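Local coordinates for threonine synthase (Brucella melitensis bv. 1, PDB 4F4F), which probably catalyses the pyridoxal-phosphate-dependent conversion of O-phospho-L-homoserine and water into L-threonine and phosphate, the last step of threonine biosynthesis, at residues V257-G260 with N261-D264; Y386-P390 with H391-G395; A413-P417 with A418-D422. All blocks are in the same frame, centred on the assembly; numbering follows the deposited sequence.

Interaction 1: residues V257-G260 with N261-D264; sequences VPTG and NFGD. With PLP (pyridoxal-5'-phosphate), chain C.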
# COMPACT_ATOMS: atom_id res chain seq x y z
N VAL A 257 -5.01 6.29 -9.67
CA VAL A 257 -4.16 5.88 -8.58
C VAL A 257 -2.69 5.91 -8.98
O VAL A 257 -2.30 5.14 -9.88
CB VAL A 257 -4.49 4.44 -8.19
CG1 VAL A 257 -3.61 4.00 -7.02
CG2 VAL A 257 -5.97 4.30 -7.87
N PRO A 258 -1.89 6.77 -8.33
CA PRO A 258 -0.47 6.69 -8.56
C PRO A 258 0.00 5.36 -8.01
O PRO A 258 -0.22 5.07 -6.83
CB PRO A 258 0.12 7.92 -7.80
CG PRO A 258 -1.04 8.70 -7.27
CD PRO A 258 -2.21 7.75 -7.27
N THR A 259 0.57 4.52 -8.87
CA THR A 259 0.64 3.07 -8.64
C THR A 259 2.09 2.61 -8.75
O THR A 259 2.80 3.02 -9.66
CB THR A 259 -0.20 2.32 -9.71
OG1 THR A 259 -1.59 2.52 -9.46
CG2 THR A 259 0.08 0.82 -9.75
N GLY A 260 2.50 1.77 -7.82
CA GLY A 260 3.76 1.07 -7.88
C GLY A 260 3.47 -0.40 -7.90
O GLY A 260 3.50 -1.04 -8.96
N ASN A 261 3.19 -0.99 -6.72
CA ASN A 261 3.02 -2.45 -6.66
C ASN A 261 1.58 -2.92 -6.77
O ASN A 261 1.31 -4.09 -6.52
CB ASN A 261 3.67 -3.01 -5.38
CG ASN A 261 5.17 -3.12 -5.52
OD1 ASN A 261 5.68 -3.74 -6.48
ND2 ASN A 261 5.90 -2.45 -4.62
N PHE A 262 0.67 -2.02 -7.16
CA PHE A 262 -0.69 -2.35 -7.60
C PHE A 262 -1.72 -2.66 -6.53
O PHE A 262 -2.90 -2.88 -6.86
CB PHE A 262 -0.66 -3.53 -8.59
CG PHE A 262 -1.65 -3.41 -9.69
CD1 PHE A 262 -1.42 -2.53 -10.76
CD2 PHE A 262 -2.80 -4.17 -9.70
CE1 PHE A 262 -2.32 -2.39 -11.78
CE2 PHE A 262 -3.71 -4.04 -10.74
CZ PHE A 262 -3.48 -3.16 -11.78
N GLY A 263 -1.31 -2.68 -5.26
CA GLY A 263 -2.16 -3.09 -4.16
C GLY A 263 -3.28 -2.08 -3.94
O GLY A 263 -4.41 -2.43 -3.67
N ASP A 264 -2.92 -0.82 -4.08
CA ASP A 264 -3.87 0.30 -3.97
C ASP A 264 -5.00 0.21 -4.99
O ASP A 264 -6.19 0.09 -4.65
CB ASP A 264 -3.16 1.68 -4.04
CG ASP A 264 -2.08 1.84 -5.16
OD1 ASP A 264 -2.02 1.10 -6.25
OD2 ASP A 264 -1.27 2.82 -4.93
N1 PLP C . 2.56 6.74 -3.83
C2 PLP C . 3.19 6.75 -2.60
C2A PLP C . 3.47 8.01 -1.80
C3 PLP C . 3.60 5.46 -1.97
O3 PLP C . 4.21 5.47 -0.74
C4 PLP C . 3.32 4.20 -2.76
C4A PLP C . 3.67 2.84 -2.26
C5 PLP C . 2.63 4.31 -4.08
C6 PLP C . 2.28 5.60 -4.53
C5A PLP C . 2.30 3.02 -4.86
O4P PLP C . 1.34 2.11 -4.17
P PLP C . 0.96 0.58 -4.62
O1P PLP C . 0.60 0.68 -6.10
O2P PLP C . 2.23 -0.20 -4.35
O3P PLP C . -0.19 0.10 -3.77
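Thr259 and Phe262 touch across a glycine-containing phosphate-binding loop, the tight link between strand 253-258 and helix 263-274 of a beta-alpha-beta unit. The packed side of the turn is buried: in its apolar part the CG2 methyl of Thr259 meets Phe262 CD1 at 3.8 Å, and beside it Val257 CG1 lies close against the Asp264 carboxylate. The hydroxyl branch of Thr259 turns back, OG1 donating to Val257 O at 2.7 Å, so this one residue both closes the strand end and packs. Strand 409-413 adds Leu412 beside Val257 and Pro258. The opposite extreme is Asn261, the partly exposed residue of the loop, whose CB touches Gly260 while its OD1 accepts from Ser319 N. Inside the turn, backbone N-H groups hold the cofactor phosphate. Gly260, with backbone angles (phi -119°, psi -80°) that residues bearing a CB seldom take, gives its N-H to PLP O1P at 2.8 Å, and Phe262 N donates to the same oxygen at 2.9 Å. The positive phi of Phe262 (79°), the N-cap residue, redirects the chain into the helix. Asn261 N reaches PLP O2P at 2.7 Å. From the first helical turn, Asp264 N binds PLP O3P at 2.9 Å.

Interaction 2: residues Y386-P390 with H391-G395; sequences YLLDP and HSAIG. With PLP (pyridoxal-5'-phosphate), chain C.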
# COMPACT_ATOMS: atom_id res chain seq x y z
N TYR A 386 -3.50 24.81 -4.44
CA TYR A 386 -3.36 23.50 -3.88
C TYR A 386 -2.00 22.86 -4.20
O TYR A 386 -1.58 22.78 -5.35
CB TYR A 386 -4.53 22.58 -4.35
CG TYR A 386 -4.53 21.26 -3.66
CD1 TYR A 386 -5.08 21.11 -2.39
CD2 TYR A 386 -3.95 20.14 -4.24
CE1 TYR A 386 -5.06 19.90 -1.72
CE2 TYR A 386 -3.89 18.93 -3.55
CZ TYR A 386 -4.46 18.82 -2.30
OH TYR A 386 -4.42 17.61 -1.62
N LEU A 387 -1.32 22.38 -3.16
CA LEU A 387 0.04 21.90 -3.28
C LEU A 387 0.07 20.36 -3.28
O LEU A 387 -0.29 19.74 -2.30
CB LEU A 387 0.87 22.41 -2.11
CG LEU A 387 2.36 22.11 -2.24
CD1 LEU A 387 3.00 22.80 -3.46
CD2 LEU A 387 3.03 22.54 -0.94
N LEU A 388 0.54 19.78 -4.39
CA LEU A 388 0.72 18.33 -4.53
C LEU A 388 2.18 17.89 -4.31
O LEU A 388 3.13 18.56 -4.73
CB LEU A 388 0.32 17.89 -5.94
CG LEU A 388 -1.14 18.04 -6.35
CD1 LEU A 388 -1.27 18.42 -7.83
CD2 LEU A 388 -1.92 16.76 -6.00
N ASP A 389 2.32 16.71 -3.73
CA ASP A 389 3.58 15.99 -3.77
C ASP A 389 3.73 15.39 -5.20
O ASP A 389 2.77 15.39 -6.01
CB ASP A 389 3.65 14.91 -2.66
CG ASP A 389 3.54 13.50 -3.19
OD1 ASP A 389 4.57 12.81 -3.24
OD2 ASP A 389 2.43 13.09 -3.57
N PRO A 390 4.91 14.86 -5.53
CA PRO A 390 5.12 14.34 -6.90
C PRO A 390 4.31 13.09 -7.26
O PRO A 390 3.78 13.02 -8.36
CB PRO A 390 6.62 14.06 -6.96
CG PRO A 390 7.15 14.23 -5.58
CD PRO A 390 6.16 14.98 -4.77
N HIS A 391 4.19 12.13 -6.35
CA HIS A 391 3.40 10.94 -6.61
C HIS A 391 1.96 11.34 -6.92
O HIS A 391 1.36 10.88 -7.90
CB HIS A 391 3.42 9.97 -5.42
CG HIS A 391 4.80 9.58 -4.94
ND1 HIS A 391 5.54 10.35 -4.10
CD2 HIS A 391 5.56 8.44 -5.18
CE1 HIS A 391 6.69 9.73 -3.82
NE2 HIS A 391 6.71 8.56 -4.49
N SER A 392 1.40 12.21 -6.09
CA SER A 392 0.02 12.66 -6.27
C SER A 392 -0.16 13.48 -7.54
O SER A 392 -1.17 13.35 -8.23
CB SER A 392 -0.41 13.49 -5.07
OG SER A 392 -0.19 12.78 -3.86
N ALA A 393 0.84 14.27 -7.88
CA ALA A 393 0.80 15.04 -9.11
C ALA A 393 0.80 14.13 -10.34
O ALA A 393 0.16 14.45 -11.34
CB ALA A 393 1.95 16.04 -9.17
N ILE A 394 1.53 13.01 -10.28
CA ILE A 394 1.44 11.99 -11.32
C ILE A 394 0.01 11.57 -11.52
O ILE A 394 -0.49 11.56 -12.64
CB ILE A 394 2.38 10.78 -11.06
CG1 ILE A 394 3.83 11.29 -11.22
CG2 ILE A 394 2.10 9.63 -12.04
CD1 ILE A 394 4.96 10.30 -10.89
N GLY A 395 -0.67 11.22 -10.44
CA GLY A 395 -2.09 10.95 -10.50
C GLY A 395 -2.93 12.00 -11.21
O GLY A 395 -3.79 11.66 -12.03
N1 PLP C . 2.56 6.74 -3.83
C2 PLP C . 3.19 6.75 -2.60
C2A PLP C . 3.47 8.01 -1.80
C3 PLP C . 3.60 5.46 -1.97
O3 PLP C . 4.21 5.47 -0.74
C4 PLP C . 3.32 4.20 -2.76
C4A PLP C . 3.67 2.84 -2.26
C5 PLP C . 2.63 4.31 -4.08
C6 PLP C . 2.28 5.60 -4.53
C5A PLP C . 2.30 3.02 -4.86
O4P PLP C . 1.34 2.11 -4.17
P PLP C . 0.96 0.58 -4.62
O1P PLP C . 0.60 0.68 -6.10
O2P PLP C . 2.23 -0.20 -4.35
O3P PLP C . -0.19 0.10 -3.77
O HOH W 1 0.01 15.54 -2.26
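Asp389 and Ala393 are joined by the opening backbone bond of helix 390-402, Ala393 N to Asp389 O at 2.9 Å, and Ile394 N to Pro390 O repeats the pattern one residue on. The extended chain through Leu388 thus bends at Asp389, the N-cap, into the helix. Pro390 suits the first turn, where a residue needs no N-H for helical bonding. The Asp389 carboxylate then serves the N-H groups that have no carbonyl behind them. Its OD2 takes Ser392 N at 2.9 Å, from above the carboxylate plane, and also the Ser392 hydroxyl, which comes in nearly along the C-O direction. OD1 accepts weakly from His391 N. A water completes the cap, accepting from Asp389 N and donating to Ser392 OG. Outside it, Leu388 CB rests on Ala393 CB at 4.1 Å, the positions of a hydrophobic staple, and Leu388 CD2 reaches Ser392 CB. His391 carries the cap to the cofactor. With CG beside its own backbone N (chi1 -54°), the ring swings back to the aspartate, the two planes only 17° apart. Ser312 N binds NE2 from outside, which fixes the imidazole at both nitrogens, and PLP C2A sits over the centre of one face. The ring's bond to the cap is almost straight: His391 ND1 donates to the syn lone pair of Asp389 OD1 at 2.8 Å and 173°.

Interaction 3: residues A413-P417 with A418-D422; sequences ATAHP and AKFPD. With PLP (pyridoxal-5'-phosphate), chain C.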
# COMPACT_ATOMS: atom_id res chain seq x y z
N ALA A 413 -4.28 11.09 -3.63
CA ALA A 413 -3.08 11.77 -3.17
C ALA A 413 -2.40 10.91 -2.09
O ALA A 413 -2.86 10.82 -0.97
CB ALA A 413 -3.40 13.18 -2.67
N THR A 414 -1.27 10.30 -2.45
CA THR A 414 -0.69 9.23 -1.68
C THR A 414 0.37 9.68 -0.67
O THR A 414 0.80 8.87 0.13
CB THR A 414 -0.07 8.17 -2.62
OG1 THR A 414 0.79 8.82 -3.56
CG2 THR A 414 -1.16 7.44 -3.44
N ALA A 415 0.79 10.93 -0.71
CA ALA A 415 1.73 11.49 0.29
C ALA A 415 1.53 12.97 0.41
O ALA A 415 1.15 13.61 -0.55
CB ALA A 415 3.18 11.23 -0.09
N HIS A 416 1.87 13.50 1.59
CA HIS A 416 1.85 14.93 1.85
C HIS A 416 3.04 15.54 1.15
O HIS A 416 4.11 14.92 1.14
CB HIS A 416 1.97 15.15 3.36
CG HIS A 416 1.72 16.57 3.82
ND1 HIS A 416 2.66 17.54 3.75
CD2 HIS A 416 0.60 17.15 4.43
CE1 HIS A 416 2.15 18.68 4.26
NE2 HIS A 416 0.89 18.44 4.68
N PRO A 417 2.88 16.75 0.57
CA PRO A 417 4.05 17.39 -0.04
C PRO A 417 5.31 17.52 0.85
O PRO A 417 6.41 17.47 0.31
CB PRO A 417 3.54 18.79 -0.46
CG PRO A 417 2.17 18.93 0.09
CD PRO A 417 1.65 17.56 0.40
N ALA A 418 5.15 17.64 2.16
CA ALA A 418 6.30 17.74 3.05
C ALA A 418 7.15 16.47 3.13
O ALA A 418 8.25 16.53 3.66
CB ALA A 418 5.90 18.20 4.45
N LYS A 419 6.65 15.34 2.62
CA LYS A 419 7.42 14.10 2.56
C LYS A 419 8.45 14.10 1.43
O LYS A 419 9.37 13.27 1.44
CB LYS A 419 6.50 12.87 2.38
CG LYS A 419 5.87 12.31 3.65
CD LYS A 419 6.97 11.92 4.65
CE LYS A 419 6.77 10.59 5.36
NZ LYS A 419 6.42 9.42 4.54
N PHE A 420 8.29 15.00 0.45
CA PHE A 420 9.19 15.07 -0.71
C PHE A 420 9.45 16.53 -1.03
O PHE A 420 9.15 16.99 -2.13
CB PHE A 420 8.57 14.28 -1.87
CG PHE A 420 8.41 12.82 -1.55
CD1 PHE A 420 9.51 11.98 -1.56
CD2 PHE A 420 7.19 12.33 -1.10
CE1 PHE A 420 9.38 10.65 -1.19
CE2 PHE A 420 7.05 11.02 -0.73
CZ PHE A 420 8.15 10.17 -0.77
N PRO A 421 10.01 17.26 -0.06
CA PRO A 421 10.15 18.69 -0.20
C PRO A 421 11.09 19.12 -1.35
O PRO A 421 10.84 20.15 -1.95
CB PRO A 421 10.73 19.11 1.15
CG PRO A 421 11.53 17.92 1.60
CD PRO A 421 10.73 16.75 1.12
N ASP A 422 12.12 18.33 -1.66
CA ASP A 422 13.08 18.73 -2.71
C ASP A 422 12.39 18.86 -4.08
O ASP A 422 12.58 19.85 -4.82
CB ASP A 422 14.24 17.72 -2.87
CG ASP A 422 15.24 17.77 -1.72
OD1 ASP A 422 15.14 18.66 -0.85
OD2 ASP A 422 16.14 16.90 -1.70
N1 PLP C . 2.56 6.74 -3.83
C2 PLP C . 3.19 6.75 -2.60
C2A PLP C . 3.47 8.01 -1.80
C3 PLP C . 3.60 5.46 -1.97
O3 PLP C . 4.21 5.47 -0.74
C4 PLP C . 3.32 4.20 -2.76
C4A PLP C . 3.67 2.84 -2.26
C5 PLP C . 2.63 4.31 -4.08
C6 PLP C . 2.28 5.60 -4.53
C5A PLP C . 2.30 3.02 -4.86
O4P PLP C . 1.34 2.11 -4.17
P PLP C . 0.96 0.58 -4.62
O1P PLP C . 0.60 0.68 -6.10
O2P PLP C . 2.23 -0.20 -4.35
O3P PLP C . -0.19 0.10 -3.77
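A local turn contact, in which the His416 ring accepts from Ala418 N and Ala415 packs on Phe420, leads the chain from strand 409-413 through a short 3-10 segment into helix 421-428. Two backbone bonds of three-residue span mark the turn: Lys419 N to His416 O at 3.0 Å and Phe420 N to Pro417 O at 3.1 Å. Pro417 fits at its start because its restricted phi matches the turn and no N-H is needed there. The side chain of His416 braces the same turn with a hydrogen bond. Its CG is anti to the backbone N (chi1 -170°), which lays the imidazole alongside the following residues, and Ala418 N gives its hydrogen to His416 ND1 at 3.0 Å, close to the ring plane. Since ND1 is the acceptor here, a neutral ring would probably carry its proton on NE2. Pro417 CD lies over one face of this imidazole, offset toward the rim. The small Ala418 lets its CB tuck close to ND1. On the cofactor side, the methyl of Ala415 touches two partners: Phe420 CE2, whose ring it meets at the edge at 3.9 Å, and PLP C2A at 3.7 Å. Lys419 leads away, its NZ forming a salt bridge with Asp148. Thr414, at the strand end, bonds to the cofactor itself: its OG1 donates to PLP N1 at 2.7 Å. A hydroxyl rather than a carboxylate facing the pyridine nitrogen is the arrangement characteristic of fold type II pyridoxal-phosphate enzymes.

Overall arrangement
Along the chain the three contacts come in series, 257-264, 386-395 and 413-422, yet all meet around one PLP. Interactions 1 and 3 follow neighbouring parallel strands of the mixed sheet, 253-258 and 409-413, and the loops after them bind different parts of the cofactor, the phosphate and the pyridine nitrogen; the centres of these two contacts are about 16 Å apart. Interaction 2, at the start of helix 390-402, has its centre about 8 Å from that of interaction 3 and about 15 Å from that of interaction 1. Pro258 packs against both His391 and Thr414, while the His391 and Phe420 rings meet. Segments distant in sequence thereby contribute to one cofactor pocket, which Lys117, Ser312 and others complete.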